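Local coordinates for deferrochelatase (Vibrio cholerae, PDB 5DE0), which probably acts as a heme b-dependent peroxidase of the dye-decolorizing (DyP-type) family, at residues A214-I222 and S265-Q276. Sequence-based numbering, arbitrary orientation.
With HEM (protoporphyrin IX containing Fe), chain F.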
loop_
_atom_site.group_PDB
_atom_site.type_symbol
_atom_site.label_atom_id
_atom_site.label_comp_id
_atom_site.label_asym_id
_atom_site.label_seq_id
_atom_site.Cartn_x
_atom_site.Cartn_y
_atom_site.Cartn_z
ATOM N N ALA B 214 13.674 28.949 12.350
ATOM C CA ALA B 214 14.020 27.535 12.422
ATOM C C ALA B 214 12.821 26.642 12.110
ATOM O O ALA B 214 12.961 25.424 12.000
ATOM C CB ALA B 214 14.585 27.200 13.794
ATOM N N SER B 215 11.645 27.246 11.967
ATOM C CA SER B 215 10.464 26.496 11.555
ATOM C C SER B 215 10.641 26.034 10.116
ATOM O O SER B 215 11.450 26.597 9.377
ATOM C CB SER B 215 9.196 27.341 11.687
ATOM O OG SER B 215 9.108 28.288 10.638
ATOM N N HIS B 216 9.881 25.020 9.716
ATOM C CA HIS B 216 10.044 24.433 8.390
ATOM C C HIS B 216 9.823 25.445 7.269
ATOM O O HIS B 216 10.653 25.568 6.366
ATOM C CB HIS B 216 9.098 23.250 8.202
ATOM C CG HIS B 216 9.323 22.510 6.923
ATOM N ND1 HIS B 216 10.500 21.851 6.645
ATOM C CD2 HIS B 216 8.530 22.343 5.838
ATOM C CE1 HIS B 216 10.421 21.299 5.448
ATOM N NE2 HIS B 216 9.237 21.584 4.937
ATOM N N VAL B 217 8.705 26.160 7.327
ATOM C CA VAL B 217 8.418 27.200 6.346
ATOM C C VAL B 217 9.486 28.288 6.416
ATOM O O VAL B 217 9.909 28.819 5.391
ATOM C CB VAL B 217 7.019 27.814 6.562
ATOM C CG1 VAL B 217 6.791 28.989 5.620
ATOM C CG2 VAL B 217 5.944 26.755 6.361
ATOM N N GLY B 218 9.940 28.596 7.627
ATOM C CA GLY B 218 11.016 29.552 7.814
ATOM C C GLY B 218 12.295 29.118 7.118
ATOM O O GLY B 218 13.098 29.950 6.696
ATOM N N ARG B 219 12.476 27.806 6.994
ATOM C CA ARG B 219 13.654 27.244 6.344
ATOM C C ARG B 219 13.521 27.208 4.823
ATOM O O ARG B 219 14.501 27.413 4.107
ATOM C CB ARG B 219 13.925 25.829 6.861
ATOM C CG ARG B 219 14.282 25.728 8.338
ATOM C CD ARG B 219 15.726 26.131 8.611
ATOM N NE ARG B 219 15.903 27.580 8.671
ATOM C CZ ARG B 219 17.066 28.181 8.898
ATOM N NH1 ARG B 219 18.161 27.458 9.088
ATOM N NH2 ARG B 219 17.133 29.505 8.934
ATOM N N VAL B 220 12.314 26.949 4.332
ATOM C CA VAL B 220 12.118 26.711 2.906
ATOM C C VAL B 220 11.534 27.906 2.160
ATOM O O VAL B 220 11.585 27.949 0.928
ATOM C CB VAL B 220 11.207 25.487 2.663
ATOM C CG1 VAL B 220 11.791 24.255 3.334
ATOM C CG2 VAL B 220 9.800 25.762 3.166
ATOM N N ASP B 221 10.973 28.869 2.887
ATOM C CA ASP B 221 10.494 30.092 2.251
ATOM C C ASP B 221 11.667 31.039 2.044
ATOM O O ASP B 221 11.886 31.964 2.830
ATOM C CB ASP B 221 9.401 30.765 3.085
ATOM C CG ASP B 221 8.780 31.958 2.383
ATOM O OD1 ASP B 221 9.292 33.085 2.552
ATOM O OD2 ASP B 221 7.779 31.767 1.661
ATOM N N ILE B 222 12.425 30.796 0.981
ATOM C CA ILE B 222 13.629 31.567 0.706
ATOM C C ILE B 222 13.470 32.454 -0.525
ATOM O O ILE B 222 13.074 31.980 -1.596
ATOM C CB ILE B 222 14.848 30.639 0.497
ATOM C CG1 ILE B 222 15.014 29.707 1.698
ATOM C CG2 ILE B 222 16.111 31.459 0.274
ATOM C CD1 ILE B 222 16.084 28.659 1.502
ATOM N N SER B 265 19.571 24.846 3.667
ATOM C CA SER B 265 18.936 25.651 4.703
ATOM C C SER B 265 18.321 24.757 5.776
ATOM O O SER B 265 18.358 25.078 6.964
ATOM C CB SER B 265 17.867 26.561 4.095
ATOM O OG SER B 265 17.188 27.297 5.095
ATOM N N MET B 266 17.763 23.628 5.350
ATOM C CA MET B 266 17.103 22.701 6.264
ATOM C C MET B 266 18.096 21.928 7.122
ATOM O O MET B 266 17.847 21.680 8.301
ATOM C CB MET B 266 16.226 21.714 5.488
ATOM C CG MET B 266 14.915 22.294 4.984
ATOM S SD MET B 266 13.986 21.099 4.010
ATOM C CE MET B 266 13.853 19.745 5.175
ATOM N N TYR B 267 19.223 21.551 6.527
ATOM C CA TYR B 267 20.171 20.671 7.198
ATOM C C TYR B 267 21.376 21.413 7.776
ATOM O O TYR B 267 22.433 20.824 7.994
ATOM C CB TYR B 267 20.631 19.573 6.236
ATOM C CG TYR B 267 19.596 18.484 6.042
ATOM C CD1 TYR B 267 19.629 17.326 6.812
ATOM C CD2 TYR B 267 18.581 18.618 5.103
ATOM C CE1 TYR B 267 18.685 16.330 6.646
ATOM C CE2 TYR B 267 17.630 17.623 4.932
ATOM C CZ TYR B 267 17.688 16.483 5.706
ATOM O OH TYR B 267 16.750 15.491 5.542
ATOM N N GLY B 268 21.203 22.708 8.023
ATOM C CA GLY B 268 22.183 23.488 8.761
ATOM C C GLY B 268 23.471 23.848 8.042
ATOM O O GLY B 268 24.468 24.172 8.685
ATOM N N VAL B 269 23.458 23.801 6.714
ATOM C CA VAL B 269 24.633 24.179 5.934
ATOM C C VAL B 269 24.705 25.695 5.767
ATOM O O VAL B 269 25.786 26.287 5.811
ATOM C CB VAL B 269 24.630 23.510 4.546
ATOM C CG1 VAL B 269 25.801 24.007 3.706
ATOM C CG2 VAL B 269 24.678 21.998 4.688
ATOM N N THR B 270 23.545 26.321 5.596
ATOM C CA THR B 270 23.475 27.757 5.351
ATOM C C THR B 270 23.657 28.578 6.630
ATOM O O THR B 270 24.580 29.386 6.731
ATOM C CB THR B 270 22.135 28.145 4.699
ATOM O OG1 THR B 270 21.879 27.288 3.579
ATOM C CG2 THR B 270 22.167 29.594 4.234
ATOM N N ASP B 271 22.773 28.361 7.600
ATOM C CA ASP B 271 22.740 29.162 8.822
ATOM C C ASP B 271 23.453 28.496 9.989
ATOM O O ASP B 271 23.929 29.171 10.903
ATOM C CB ASP B 271 21.291 29.454 9.223
ATOM C CG ASP B 271 20.614 30.436 8.293
ATOM O OD1 ASP B 271 19.506 30.902 8.629
ATOM O OD2 ASP B 271 21.192 30.747 7.230
ATOM N N GLY B 272 23.515 27.170 9.961
ATOM C CA GLY B 272 24.008 26.414 11.095
ATOM C C GLY B 272 22.839 25.872 11.894
ATOM O O GLY B 272 23.006 25.003 12.752
ATOM N N LYS B 273 21.648 26.391 11.612
ATOM C CA LYS B 273 20.432 25.899 12.249
ATOM C C LYS B 273 19.743 24.845 11.390
ATOM O O LYS B 273 19.651 24.988 10.170
ATOM C CB LYS B 273 19.460 27.044 12.533
ATOM C CG LYS B 273 19.677 27.738 13.860
ATOM C CD LYS B 273 20.738 28.810 13.758
ATOM C CE LYS B 273 20.817 29.610 15.044
ATOM N NZ LYS B 273 21.440 30.938 14.817
ATOM N N THR B 274 19.255 23.793 12.037
ATOM C CA THR B 274 18.545 22.733 11.341
ATOM C C THR B 274 17.041 22.943 11.426
ATOM O O THR B 274 16.553 23.700 12.265
ATOM C CB THR B 274 18.889 21.351 11.913
ATOM O OG1 THR B 274 18.521 21.303 13.296
ATOM C CG2 THR B 274 20.377 21.070 11.775
ATOM N N ASP B 275 16.312 22.264 10.548
ATOM C CA ASP B 275 14.857 22.336 10.525
ATOM C C ASP B 275 14.267 21.678 11.770
ATOM O O ASP B 275 14.660 20.571 12.144
ATOM C CB ASP B 275 14.313 21.666 9.258
ATOM C CG ASP B 275 12.883 22.070 8.944
ATOM O OD1 ASP B 275 12.074 22.224 9.883
ATOM O OD2 ASP B 275 12.567 22.234 7.747
ATOM N N GLN B 276 13.327 22.368 12.410
ATOM C CA GLN B 276 12.643 21.833 13.583
ATOM C C GLN B 276 11.823 20.593 13.228
ATOM O O GLN B 276 11.638 19.705 14.061
ATOM C CB GLN B 276 11.741 22.897 14.211
ATOM C CG GLN B 276 12.490 24.067 14.829
ATOM C CD GLN B 276 13.244 23.681 16.087
ATOM O OE1 GLN B 276 12.709 22.999 16.959
ATOM N NE2 GLN B 276 14.496 24.115 16.184
HETATM C CHA HEM F . 5.674 23.809 2.750
HETATM C CHB HEM F . 9.721 22.365 0.499
HETATM C CHC HEM F . 9.954 18.432 3.353
HETATM C CHD HEM F . 5.493 19.441 4.963
HETATM C C1A HEM F . 6.751 23.766 1.893
HETATM C C2A HEM F . 7.083 24.750 0.883
HETATM C C3A HEM F . 8.197 24.349 0.261
HETATM C C4A HEM F . 8.612 23.097 0.857
HETATM C CMA HEM F . 8.930 25.077 -0.888
HETATM C CAA HEM F . 6.283 26.038 0.585
HETATM C CBA HEM F . 7.023 27.226 1.198
HETATM C CGA HEM F . 6.190 28.471 1.070
HETATM O O1A HEM F . 5.247 28.647 1.884
HETATM O O2A HEM F . 6.475 29.287 0.157
HETATM C C1B HEM F . 10.176 21.230 1.130
HETATM C C2B HEM F . 11.474 20.624 0.930
HETATM C C3B HEM F . 11.555 19.540 1.702
HETATM C C4B HEM F . 10.303 19.412 2.440
HETATM C CMB HEM F . 12.578 21.133 -0.024
HETATM C CAB HEM F . 12.806 18.635 1.746
HETATM C CBB HEM F . 12.859 17.525 2.478
HETATM C C1C HEM F . 8.750 18.335 4.020
HETATM C C2C HEM F . 8.342 17.265 4.913
HETATM C C3C HEM F . 7.102 17.551 5.354
HETATM C C4C HEM F . 6.700 18.809 4.758
HETATM C CMC HEM F . 9.223 16.038 5.249
HETATM C CAC HEM F . 6.177 16.774 6.326
HETATM C CBC HEM F . 6.528 15.676 7.001
HETATM C C1D HEM F . 5.173 20.741 4.629
HETATM C C2D HEM F . 4.087 21.506 5.199
HETATM C C3D HEM F . 4.141 22.872 4.505
HETATM C C4D HEM F . 5.255 22.795 3.587
HETATM C CMD HEM F . 3.081 21.050 6.277
HETATM C CAD HEM F . 3.206 24.074 4.747
HETATM C CBD HEM F . 1.969 23.980 3.862
HETATM C CGD HEM F . 2.364 24.086 2.413
HETATM O O1D HEM F . 2.478 23.028 1.743
HETATM O O2D HEM F . 2.562 25.228 1.922
HETATM N NA HEM F . 7.707 22.771 1.848
HETATM N NB HEM F . 9.490 20.467 2.058
HETATM N NC HEM F . 7.724 19.258 3.953
HETATM N ND HEM F . 5.830 21.532 3.692
HETATM FE FE HEM F . 7.711 21.049 2.962
#
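R219 NH2 reaches D271 OD1 at 2.8 Å with an N-H...O angle of 154°, a salt bridge in which the donor stands above the carboxylate plane. Bends at chi2 and chi3 fold the arginine back beside the 265-276 backbone, where NH1 makes two weak bonds, to K273 O at 3.1 Å and S265 O. S265 OG sits above one face of the R219 guanidinium, displaced toward its rim, and donates to R219 O at 2.9 Å, in the carbonyl plane on a lone pair.

On the heme side, H216 NE2 ligates the iron at 2.6 Å, a long coordination bond; this is the proximal histidine arrangement of DyP-type peroxidases. With CG anti to its own N (chi1 -174°), the H216 ring has NE2 at the iron and ND1 at D275 OD2. Imidazole and carboxylate planes 29° apart are consistent with a His-carboxylate hydrogen bond, though its modelled length is doubtful. D275 OD1 accepts from L277 N, which should limit rotation of the carboxylate and may thereby orient the imidazole.

M266 CE meets the edge of the H216 ring, 3.8 Å from H216 CE1, while SD packs against V220 CG1 and lies 3.5 Å from HEM CAB. Further along, Q276 N donates to A214 O at 3.1 Å, tying the loop that follows helix 257-266 to the residue two before helix 216-220.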